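Local coordinates for protein Niban 2 (Homo sapiens, PDB 7CTP) that may suppress apoptosis and promote melanoma cell invasion, and carries a PH domain set on a largely helical body, at residues S89-L97 / W182-C193; L52-R60 / V475-S483. One frame throughout, in Å; residues are numbered along the deposited sequence.

Contact 1. Residues S89-L97 / W182-C193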
loop_
_atom_site.group_PDB
_atom_site.type_symbol
_atom_site.label_atom_id
_atom_site.label_comp_id
_atom_site.label_asym_id
_atom_site.label_seq_id
_atom_site.Cartn_x
_atom_site.Cartn_y
_atom_site.Cartn_z
ATOM N N SER A 89 -14.285 17.060 -13.682
ATOM C CA SER A 89 -13.568 15.981 -13.020
ATOM C C SER A 89 -13.985 15.948 -11.558
ATOM O O SER A 89 -13.963 16.978 -10.880
ATOM C CB SER A 89 -12.058 16.178 -13.159
ATOM O OG SER A 89 -11.356 15.444 -12.176
ATOM N N LEU A 90 -14.372 14.768 -11.079
ATOM C CA LEU A 90 -14.959 14.617 -9.756
ATOM C C LEU A 90 -14.272 13.477 -9.025
ATOM O O LEU A 90 -14.028 12.418 -9.611
ATOM C CB LEU A 90 -16.469 14.350 -9.859
ATOM C CG LEU A 90 -17.360 14.404 -8.612
ATOM C CD1 LEU A 90 -18.780 14.703 -9.030
ATOM C CD2 LEU A 90 -17.321 13.105 -7.824
ATOM N N VAL A 91 -13.972 13.694 -7.750
ATOM C CA VAL A 91 -13.421 12.644 -6.899
ATOM C C VAL A 91 -14.475 12.239 -5.873
ATOM O O VAL A 91 -14.709 12.977 -4.908
ATOM C CB VAL A 91 -12.134 13.096 -6.198
ATOM C CG1 VAL A 91 -11.665 12.010 -5.231
ATOM C CG2 VAL A 91 -11.052 13.399 -7.229
ATOM N N PRO A 92 -15.119 11.084 -6.032
ATOM C CA PRO A 92 -16.136 10.662 -5.058
ATOM C C PRO A 92 -15.555 10.244 -3.719
ATOM O O PRO A 92 -14.338 10.245 -3.517
ATOM C CB PRO A 92 -16.814 9.468 -5.746
ATOM C CG PRO A 92 -16.365 9.496 -7.170
ATOM C CD PRO A 92 -15.016 10.145 -7.159
ATOM N N HIS A 93 -16.445 9.850 -2.802
ATOM C CA HIS A 93 -16.053 9.429 -1.459
ATOM C C HIS A 93 -14.992 8.335 -1.466
ATOM O O HIS A 93 -14.230 8.204 -0.502
ATOM C CB HIS A 93 -17.282 8.917 -0.700
ATOM C CG HIS A 93 -17.877 7.680 -1.308
ATOM N ND1 HIS A 93 -17.631 6.411 -0.822
ATOM C CD2 HIS A 93 -18.675 7.519 -2.392
ATOM C CE1 HIS A 93 -18.266 5.524 -1.570
ATOM N NE2 HIS A 93 -18.909 6.170 -2.527
ATOM N N ASN A 94 -14.949 7.512 -2.515
ATOM C CA ASN A 94 -14.036 6.377 -2.553
ATOM C C ASN A 94 -12.775 6.651 -3.365
ATOM O O ASN A 94 -12.045 5.709 -3.684
ATOM C CB ASN A 94 -14.748 5.134 -3.095
ATOM C CG ASN A 94 -15.269 5.314 -4.508
ATOM O OD1 ASN A 94 -14.980 6.309 -5.179
ATOM N ND2 ASN A 94 -16.046 4.340 -4.972
ATOM N N TYR A 95 -12.521 7.911 -3.721
ATOM C CA TYR A 95 -11.244 8.350 -4.295
ATOM C C TYR A 95 -11.003 7.804 -5.699
ATOM O O TYR A 95 -9.857 7.736 -6.161
ATOM C CB TYR A 95 -10.069 7.999 -3.376
ATOM C CG TYR A 95 -9.912 8.973 -2.232
ATOM C CD1 TYR A 95 -9.385 10.243 -2.445
ATOM C CD2 TYR A 95 -10.297 8.626 -0.940
ATOM C CE1 TYR A 95 -9.236 11.145 -1.397
ATOM C CE2 TYR A 95 -10.151 9.518 0.110
ATOM C CZ TYR A 95 -9.623 10.772 -0.125
ATOM O OH TYR A 95 -9.479 11.660 0.924
ATOM N N GLY A 96 -12.063 7.420 -6.404
ATOM C CA GLY A 96 -11.957 7.293 -7.840
ATOM C C GLY A 96 -11.811 8.657 -8.485
ATOM O O GLY A 96 -12.076 9.692 -7.876
ATOM N N LEU A 97 -11.330 8.673 -9.720
ATOM C CA LEU A 97 -11.269 9.905 -10.498
ATOM C C LEU A 97 -12.274 9.759 -11.633
ATOM O O LEU A 97 -12.102 8.910 -12.514
ATOM C CB LEU A 97 -9.852 10.163 -11.011
ATOM C CG LEU A 97 -9.674 11.355 -11.947
ATOM C CD1 LEU A 97 -10.123 12.651 -11.267
ATOM C CD2 LEU A 97 -8.235 11.452 -12.410
ATOM N N TRP A 182 -5.021 20.063 -7.512
ATOM C CA TRP A 182 -5.282 18.766 -8.122
ATOM C C TRP A 182 -4.135 17.796 -7.874
ATOM O O TRP A 182 -4.362 16.586 -7.809
ATOM C CB TRP A 182 -5.541 18.934 -9.616
ATOM C CG TRP A 182 -6.979 19.207 -9.929
ATOM C CD1 TRP A 182 -7.510 20.377 -10.399
ATOM C CD2 TRP A 182 -8.075 18.295 -9.792
ATOM N NE1 TRP A 182 -8.872 20.247 -10.563
ATOM C CE2 TRP A 182 -9.244 18.979 -10.194
ATOM C CE3 TRP A 182 -8.185 16.969 -9.362
ATOM C CZ2 TRP A 182 -10.500 18.380 -10.184
ATOM C CZ3 TRP A 182 -9.433 16.376 -9.351
ATOM C CH2 TRP A 182 -10.576 17.079 -9.759
ATOM N N GLN A 183 -2.902 18.298 -7.737
ATOM C CA GLN A 183 -1.796 17.404 -7.408
ATOM C C GLN A 183 -1.976 16.800 -6.025
ATOM O O GLN A 183 -1.737 15.604 -5.829
ATOM C CB GLN A 183 -0.455 18.125 -7.488
ATOM C CG GLN A 183 0.697 17.220 -7.124
ATOM C CD GLN A 183 2.039 17.853 -7.361
ATOM O OE1 GLN A 183 2.141 19.062 -7.570
ATOM N NE2 GLN A 183 3.082 17.044 -7.329
ATOM N N ALA A 184 -2.414 17.606 -5.056
ATOM C CA ALA A 184 -2.647 17.079 -3.712
ATOM C C ALA A 184 -3.794 16.080 -3.705
ATOM O O ALA A 184 -3.706 15.018 -3.071
ATOM C CB ALA A 184 -2.932 18.220 -2.737
ATOM N N VAL A 185 -4.889 16.416 -4.390
ATOM C CA VAL A 185 -6.062 15.544 -4.425
ATOM C C VAL A 185 -5.729 14.229 -5.119
ATOM O O VAL A 185 -6.121 13.150 -4.661
ATOM C CB VAL A 185 -7.236 16.258 -5.124
ATOM C CG1 VAL A 185 -8.360 15.264 -5.457
ATOM C CG2 VAL A 185 -7.755 17.405 -4.254
ATOM N N LEU A 186 -5.019 14.301 -6.251
ATOM C CA LEU A 186 -4.689 13.069 -6.965
ATOM C C LEU A 186 -3.664 12.245 -6.200
ATOM O O LEU A 186 -3.704 11.007 -6.255
ATOM C CB LEU A 186 -4.202 13.380 -8.380
ATOM C CG LEU A 186 -5.294 13.980 -9.278
ATOM C CD1 LEU A 186 -4.718 14.377 -10.628
ATOM C CD2 LEU A 186 -6.451 13.005 -9.430
ATOM N N GLN A 187 -2.739 12.902 -5.481
ATOM C CA GLN A 187 -1.851 12.172 -4.578
ATOM C C GLN A 187 -2.651 11.413 -3.532
ATOM O O GLN A 187 -2.317 10.268 -3.199
ATOM C CB GLN A 187 -0.874 13.116 -3.871
ATOM C CG GLN A 187 0.349 13.532 -4.661
ATOM C CD GLN A 187 1.176 14.584 -3.932
ATOM O OE1 GLN A 187 0.786 15.088 -2.875
ATOM N NE2 GLN A 187 2.320 14.922 -4.501
ATOM N N ASP A 188 -3.695 12.047 -2.984
ATOM C CA ASP A 188 -4.576 11.368 -2.029
ATOM C C ASP A 188 -5.291 10.186 -2.675
ATOM O O ASP A 188 -5.445 9.130 -2.050
ATOM C CB ASP A 188 -5.624 12.334 -1.463
ATOM C CG ASP A 188 -5.042 13.387 -0.528
ATOM O OD1 ASP A 188 -3.814 13.379 -0.278
ATOM O OD2 ASP A 188 -5.838 14.236 -0.040
ATOM N N CYS A 189 -5.763 10.363 -3.916
ATOM C CA CYS A 189 -6.404 9.276 -4.658
ATOM C C CYS A 189 -5.471 8.079 -4.791
ATOM O O CYS A 189 -5.868 6.931 -4.552
ATOM C CB CYS A 189 -6.814 9.755 -6.052
ATOM S SG CYS A 189 -8.245 10.877 -6.097
ATOM N N ILE A 190 -4.231 8.330 -5.223
ATOM C CA ILE A 190 -3.268 7.245 -5.427
ATOM C C ILE A 190 -2.987 6.533 -4.112
ATOM O O ILE A 190 -2.968 5.296 -4.043
ATOM C CB ILE A 190 -1.973 7.791 -6.052
ATOM C CG1 ILE A 190 -2.232 8.279 -7.479
ATOM C CG2 ILE A 190 -0.884 6.731 -5.991
ATOM C CD1 ILE A 190 -1.094 9.143 -8.034
ATOM N N ARG A 191 -2.745 7.306 -3.049
ATOM C CA ARG A 191 -2.444 6.702 -1.754
ATOM C C ARG A 191 -3.605 5.848 -1.275
ATOM O O ARG A 191 -3.401 4.740 -0.754
ATOM C CB ARG A 191 -2.127 7.802 -0.737
ATOM C CG ARG A 191 -1.702 7.323 0.645
ATOM C CD ARG A 191 -1.612 8.517 1.619
ATOM N NE ARG A 191 -0.673 9.540 1.151
ATOM C CZ ARG A 191 -1.032 10.728 0.678
ATOM N NH1 ARG A 191 -0.099 11.579 0.265
ATOM N NH2 ARG A 191 -2.316 11.060 0.600
ATOM N N HIS A 192 -4.832 6.342 -1.467
ATOM C CA HIS A 192 -6.017 5.612 -1.029
ATOM C C HIS A 192 -6.189 4.320 -1.823
ATOM O O HIS A 192 -6.409 3.246 -1.243
ATOM C CB HIS A 192 -7.251 6.511 -1.155
ATOM C CG HIS A 192 -8.509 5.894 -0.623
ATOM N ND1 HIS A 192 -8.889 6.001 0.696
ATOM C CD2 HIS A 192 -9.461 5.147 -1.233
ATOM C CE1 HIS A 192 -10.024 5.346 0.879
ATOM N NE2 HIS A 192 -10.396 4.823 -0.277
ATOM N N CYS A 193 -6.086 4.401 -3.155
ATOM C CA CYS A 193 -6.235 3.206 -3.986
ATOM C C CYS A 193 -5.093 2.218 -3.793
ATOM O O CYS A 193 -5.307 1.011 -3.926
ATOM C CB CYS A 193 -6.377 3.596 -5.460
ATOM S SG CYS A 193 -7.876 4.558 -5.843
HETATM O O HOH W 1 -8.481 14.080 0.471
#

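Contact 2. Residues L52-R60 / V475-S483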
loop_
_atom_site.group_PDB
_atom_site.type_symbol
_atom_site.label_atom_id
_atom_site.label_comp_id
_atom_site.label_asym_id
_atom_site.label_seq_id
_atom_site.Cartn_x
_atom_site.Cartn_y
_atom_site.Cartn_z
ATOM N N LEU A 52 -2.143 -7.950 18.877
ATOM C CA LEU A 52 -1.812 -6.563 19.168
ATOM C C LEU A 52 -2.631 -6.079 20.363
ATOM O O LEU A 52 -3.831 -6.366 20.449
ATOM C CB LEU A 52 -2.092 -5.677 17.952
ATOM C CG LEU A 52 -1.260 -5.885 16.686
ATOM C CD1 LEU A 52 -1.377 -4.681 15.765
ATOM C CD2 LEU A 52 0.197 -6.159 17.027
ATOM N N PRO A 53 -2.020 -5.368 21.311
ATOM C CA PRO A 53 -2.796 -4.816 22.427
ATOM C C PRO A 53 -3.815 -3.804 21.927
ATOM O O PRO A 53 -3.709 -3.265 20.822
ATOM C CB PRO A 53 -1.736 -4.150 23.313
ATOM C CG PRO A 53 -0.573 -3.914 22.408
ATOM C CD PRO A 53 -0.588 -5.033 21.408
ATOM N N GLN A 54 -4.826 -3.560 22.757
ATOM C CA GLN A 54 -5.847 -2.582 22.412
ATOM C C GLN A 54 -5.238 -1.187 22.383
ATOM O O GLN A 54 -4.356 -0.857 23.180
ATOM C CB GLN A 54 -7.008 -2.634 23.404
ATOM C CG GLN A 54 -8.177 -1.727 23.029
ATOM C CD GLN A 54 -9.524 -2.299 23.428
ATOM O OE1 GLN A 54 -10.098 -3.130 22.720
ATOM N NE2 GLN A 54 -10.044 -1.843 24.564
ATOM N N ALA A 55 -5.697 -0.380 21.431
ATOM C CA ALA A 55 -5.228 0.991 21.334
ATOM C C ALA A 55 -5.873 1.847 22.419
ATOM O O ALA A 55 -6.885 1.480 23.023
ATOM C CB ALA A 55 -5.536 1.570 19.955
ATOM N N GLN A 56 -5.260 3.005 22.671
ATOM C CA GLN A 56 -5.829 3.965 23.608
ATOM C C GLN A 56 -6.874 4.837 22.933
ATOM O O GLN A 56 -7.911 5.148 23.531
ATOM C CB GLN A 56 -4.723 4.826 24.213
ATOM C CG GLN A 56 -3.638 4.028 24.886
ATOM C CD GLN A 56 -3.761 4.027 26.385
ATOM O OE1 GLN A 56 -4.862 4.093 26.925
ATOM N NE2 GLN A 56 -2.624 3.959 27.074
ATOM N N LEU A 57 -6.619 5.241 21.690
ATOM C CA LEU A 57 -7.627 5.971 20.937
ATOM C C LEU A 57 -8.731 5.021 20.497
ATOM O O LEU A 57 -8.524 3.810 20.358
ATOM C CB LEU A 57 -7.006 6.657 19.713
ATOM C CG LEU A 57 -6.063 7.837 19.970
ATOM C CD1 LEU A 57 -5.361 8.280 18.687
ATOM C CD2 LEU A 57 -6.838 8.999 20.563
ATOM N N LEU A 58 -9.919 5.576 20.305
ATOM C CA LEU A 58 -11.011 4.820 19.722
ATOM C C LEU A 58 -10.877 4.826 18.206
ATOM O O LEU A 58 -10.263 5.724 17.624
ATOM C CB LEU A 58 -12.356 5.413 20.131
ATOM C CG LEU A 58 -12.566 5.549 21.636
ATOM C CD1 LEU A 58 -13.939 6.114 21.909
ATOM C CD2 LEU A 58 -12.381 4.201 22.320
ATOM N N TRP A 59 -11.447 3.808 17.570
ATOM C CA TRP A 59 -11.451 3.682 16.119
ATOM C C TRP A 59 -12.886 3.796 15.614
ATOM O O TRP A 59 -13.797 3.173 16.169
ATOM C CB TRP A 59 -10.833 2.351 15.671
ATOM C CG TRP A 59 -9.413 2.100 16.157
ATOM C CD1 TRP A 59 -8.589 2.984 16.801
ATOM C CD2 TRP A 59 -8.659 0.882 16.020
ATOM N NE1 TRP A 59 -7.375 2.392 17.075
ATOM C CE2 TRP A 59 -7.392 1.103 16.606
ATOM C CE3 TRP A 59 -8.933 -0.373 15.461
ATOM C CZ2 TRP A 59 -6.403 0.116 16.648
ATOM C CZ3 TRP A 59 -7.948 -1.352 15.506
ATOM C CH2 TRP A 59 -6.699 -1.100 16.095
ATOM N N ARG A 60 -13.076 4.606 14.577
ATOM C CA ARG A 60 -14.384 4.795 13.965
ATOM C C ARG A 60 -14.920 3.463 13.453
ATOM O O ARG A 60 -14.193 2.689 12.826
ATOM C CB ARG A 60 -14.242 5.813 12.834
ATOM C CG ARG A 60 -15.494 6.225 12.138
ATOM C CD ARG A 60 -15.132 7.073 10.920
ATOM N NE ARG A 60 -14.337 8.244 11.297
ATOM C CZ ARG A 60 -14.831 9.312 11.915
ATOM N NH1 ARG A 60 -16.126 9.375 12.210
ATOM N NH2 ARG A 60 -14.035 10.330 12.233
ATOM N N VAL A 475 -7.346 13.431 24.913
ATOM C CA VAL A 475 -7.127 12.794 23.618
ATOM C C VAL A 475 -5.661 12.901 23.217
ATOM O O VAL A 475 -5.091 11.972 22.631
ATOM C CB VAL A 475 -8.073 13.402 22.564
ATOM C CG1 VAL A 475 -7.789 12.834 21.169
ATOM C CG2 VAL A 475 -9.517 13.134 22.956
ATOM N N LEU A 476 -5.018 14.022 23.548
ATOM C CA LEU A 476 -3.600 14.180 23.245
ATOM C C LEU A 476 -2.746 13.138 23.964
ATOM O O LEU A 476 -1.765 12.634 23.400
ATOM C CB LEU A 476 -3.142 15.595 23.604
ATOM C CG LEU A 476 -3.651 16.738 22.725
ATOM C CD1 LEU A 476 -3.265 18.087 23.340
ATOM C CD2 LEU A 476 -3.133 16.625 21.281
ATOM N N LYS A 477 -3.088 12.798 25.213
ATOM C CA LYS A 477 -2.307 11.772 25.908
ATOM C C LYS A 477 -2.534 10.397 25.288
ATOM O O LYS A 477 -1.585 9.619 25.133
ATOM C CB LYS A 477 -2.621 11.757 27.410
ATOM C CG LYS A 477 -2.347 13.097 28.082
ATOM C CD LYS A 477 -1.853 13.021 29.521
ATOM C CE LYS A 477 -1.637 14.432 30.094
ATOM N NZ LYS A 477 -2.910 15.165 30.398
ATOM N N LYS A 478 -3.776 10.092 24.896
ATOM C CA LYS A 478 -4.020 8.848 24.169
ATOM C C LYS A 478 -3.286 8.855 22.833
ATOM O O LYS A 478 -2.718 7.834 22.423
ATOM C CB LYS A 478 -5.520 8.631 23.955
ATOM C CG LYS A 478 -6.334 8.516 25.253
ATOM C CD LYS A 478 -7.829 8.476 24.957
ATOM C CE LYS A 478 -8.658 8.503 26.242
ATOM N NZ LYS A 478 -8.499 7.255 27.039
ATOM N N TYR A 479 -3.280 10.001 22.147
ATOM C CA TYR A 479 -2.575 10.093 20.872
ATOM C C TYR A 479 -1.087 9.807 21.038
ATOM O O TYR A 479 -0.491 9.063 20.246
ATOM C CB TYR A 479 -2.779 11.472 20.243
ATOM C CG TYR A 479 -2.039 11.611 18.930
ATOM C CD1 TYR A 479 -0.711 12.031 18.887
ATOM C CD2 TYR A 479 -2.661 11.277 17.732
ATOM C CE1 TYR A 479 -0.032 12.130 17.675
ATOM C CE2 TYR A 479 -1.993 11.375 16.523
ATOM C CZ TYR A 479 -0.683 11.799 16.505
ATOM O OH TYR A 479 -0.035 11.887 15.295
ATOM N N ASP A 480 -0.458 10.419 22.046
ATOM C CA ASP A 480 0.984 10.272 22.218
ATOM C C ASP A 480 1.358 8.827 22.514
ATOM O O ASP A 480 2.395 8.334 22.046
ATOM C CB ASP A 480 1.481 11.193 23.331
ATOM C CG ASP A 480 1.408 12.650 22.955
ATOM O OD1 ASP A 480 1.369 12.947 21.739
ATOM O OD2 ASP A 480 1.379 13.500 23.876
ATOM N N TYR A 481 0.522 8.129 23.286
ATOM C CA TYR A 481 0.762 6.714 23.547
ATOM C C TYR A 481 0.641 5.894 22.268
ATOM O O TYR A 481 1.528 5.094 21.943
ATOM C CB TYR A 481 -0.213 6.209 24.609
ATOM C CG TYR A 481 0.061 4.796 25.099
ATOM C CD1 TYR A 481 -0.368 3.685 24.377
ATOM C CD2 TYR A 481 0.735 4.575 26.294
ATOM C CE1 TYR A 481 -0.136 2.403 24.830
ATOM C CE2 TYR A 481 0.976 3.291 26.752
ATOM C CZ TYR A 481 0.536 2.210 26.016
ATOM O OH TYR A 481 0.770 0.924 26.466
ATOM N N ASP A 482 -0.449 6.088 21.524
ATOM C CA ASP A 482 -0.684 5.288 20.325
ATOM C C ASP A 482 0.345 5.590 19.245
ATOM O O ASP A 482 0.763 4.690 18.511
ATOM C CB ASP A 482 -2.084 5.543 19.786
ATOM C CG ASP A 482 -3.142 4.766 20.526
ATOM O OD1 ASP A 482 -2.795 4.019 21.466
ATOM O OD2 ASP A 482 -4.318 4.914 20.154
ATOM N N SER A 483 0.754 6.855 19.133
ATOM C CA SER A 483 1.758 7.232 18.141
ATOM C C SER A 483 3.056 6.463 18.359
ATOM O O SER A 483 3.682 5.986 17.404
ATOM C CB SER A 483 2.002 8.743 18.194
ATOM O OG SER A 483 3.233 9.091 17.581
HETATM O O HOH W 2 -4.845 4.485 17.618
#

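Contact 1. Residues S89-L97 / W182-C193
Tyr95 lies against the last turns of helix 176-194, and its CD2 comes over one face of the His192 imidazole, 3.3 Å from CG and offset toward the rim. The two rings meet obliquely, their planes 37° apart, so the pair is neither a stack nor a T. At the CD1 edge of the phenol lies Cys189, whose SG is in the ring plane, 5.2 Å from the Tyr95 ring centroid. At the far end Tyr95 OH donates to a water at 2.7 Å, and that water in turn donates to Asp188 OD2. Beside the tyrosine, Val91 splits its branches: CG1 rests on Cys189 SG, while CG2 meets Val185 CG1 at 3.7 Å. This is the PH-domain pattern, in which a C-terminal helix closes the open end of a strongly bent antiparallel sheet; Trp182, Val185, Leu186 and Cys189 fill the space between. The six-membered ring of Trp182 reaches Ser89, with OG 3.0 Å from CH2, and this buried hydroxyl has no polar partner in the model. Leu97 CD2 packs on Leu186 CD2 at 3.8 Å. A type I turn from Pro92 to Tyr95 delivers the phenol, and with chi1 at -80° CG stands opposite the carbonyl carbon and the ring swings onto the helix. Replacing Tyr95 by alanine would probably uncover the His192 face and leave Asp188 OD2 without its water-mediated link. Further out, Asp188 OD1 takes Arg191 NH2 at 2.9 Å and also Gln402 NE2, while His192 ND1 is bonded to Arg437.

Contact 2. Residues L52-R60 / V475-S483
Asp482 accepts two successive backbone N-H groups, those of Gln56 and Leu57, with its one carboxylate. A loop without regular structure, the linker from helix 10-48 to the first PH-domain strand, 70-77, is thereby held against helix 464-511 of the helical body. The two oxygens divide the work. Asp482 OD1 accepts Gln56 N at 2.9 Å through its syn lone pair, and Asp482 OD2 accepts Leu57 N at 2.8 Å, on the syn side but 32° out of the carboxylate plane. Both bonds are nearly straight, and together they would restrict rotation of the carboxylate while fixing the course of the loop. The close-packed part lies next to this carboxylate. Leu57 is buried, with CD2 against Lys478 CB at 3.7 Å and near Val475 CG1, while CD1 faces the backbone and ring of Tyr479. Thr446 of helix 422-455 also touches Leu57, which therefore sits where the loop meets two helices. Lys478 contributes through its aliphatic stem, its CD running beside Gln56 O. The other side is the more solvent-exposed one, though Gln56 still lies close on the ring of Tyr481: its chain bends at chi2 (-102°), which carries the amide over the ring, with NE2 3.3 Å above the plane and over the centre. Amide and ring planes stand 88° apart, so the amide presents its nitrogen end to the face instead of lying flat on it. CG approaches Tyr481 CD1 at 3.3 Å. Beside the exposed Trp59 one water bridges the two segments, donating to Asp482 OD2 at 2.6 Å and accepting a weak, 3.3 Å hydrogen bond from Trp59 NE1.

How the contacts relate
The two contacts lie in different parts of one chain, with centres 28 Å apart and nearest atoms about 11 Å apart, and they share no strand or helix. In chain order, residues 52-60 come first, followed by both halves of contact 1 and, much later, 475-483. Contact 1 is internal to the PH domain, and both its segments fall between those of contact 2 in sequence, whereas contact 2 joins the linker before that domain to the helical body. Helix 422-455 links the two regions, supplying Gln430, Gln433 and Arg437 near contact 1 and Tyr445 and Thr446 near contact 2, so the PH domain is joined closely to the helical body.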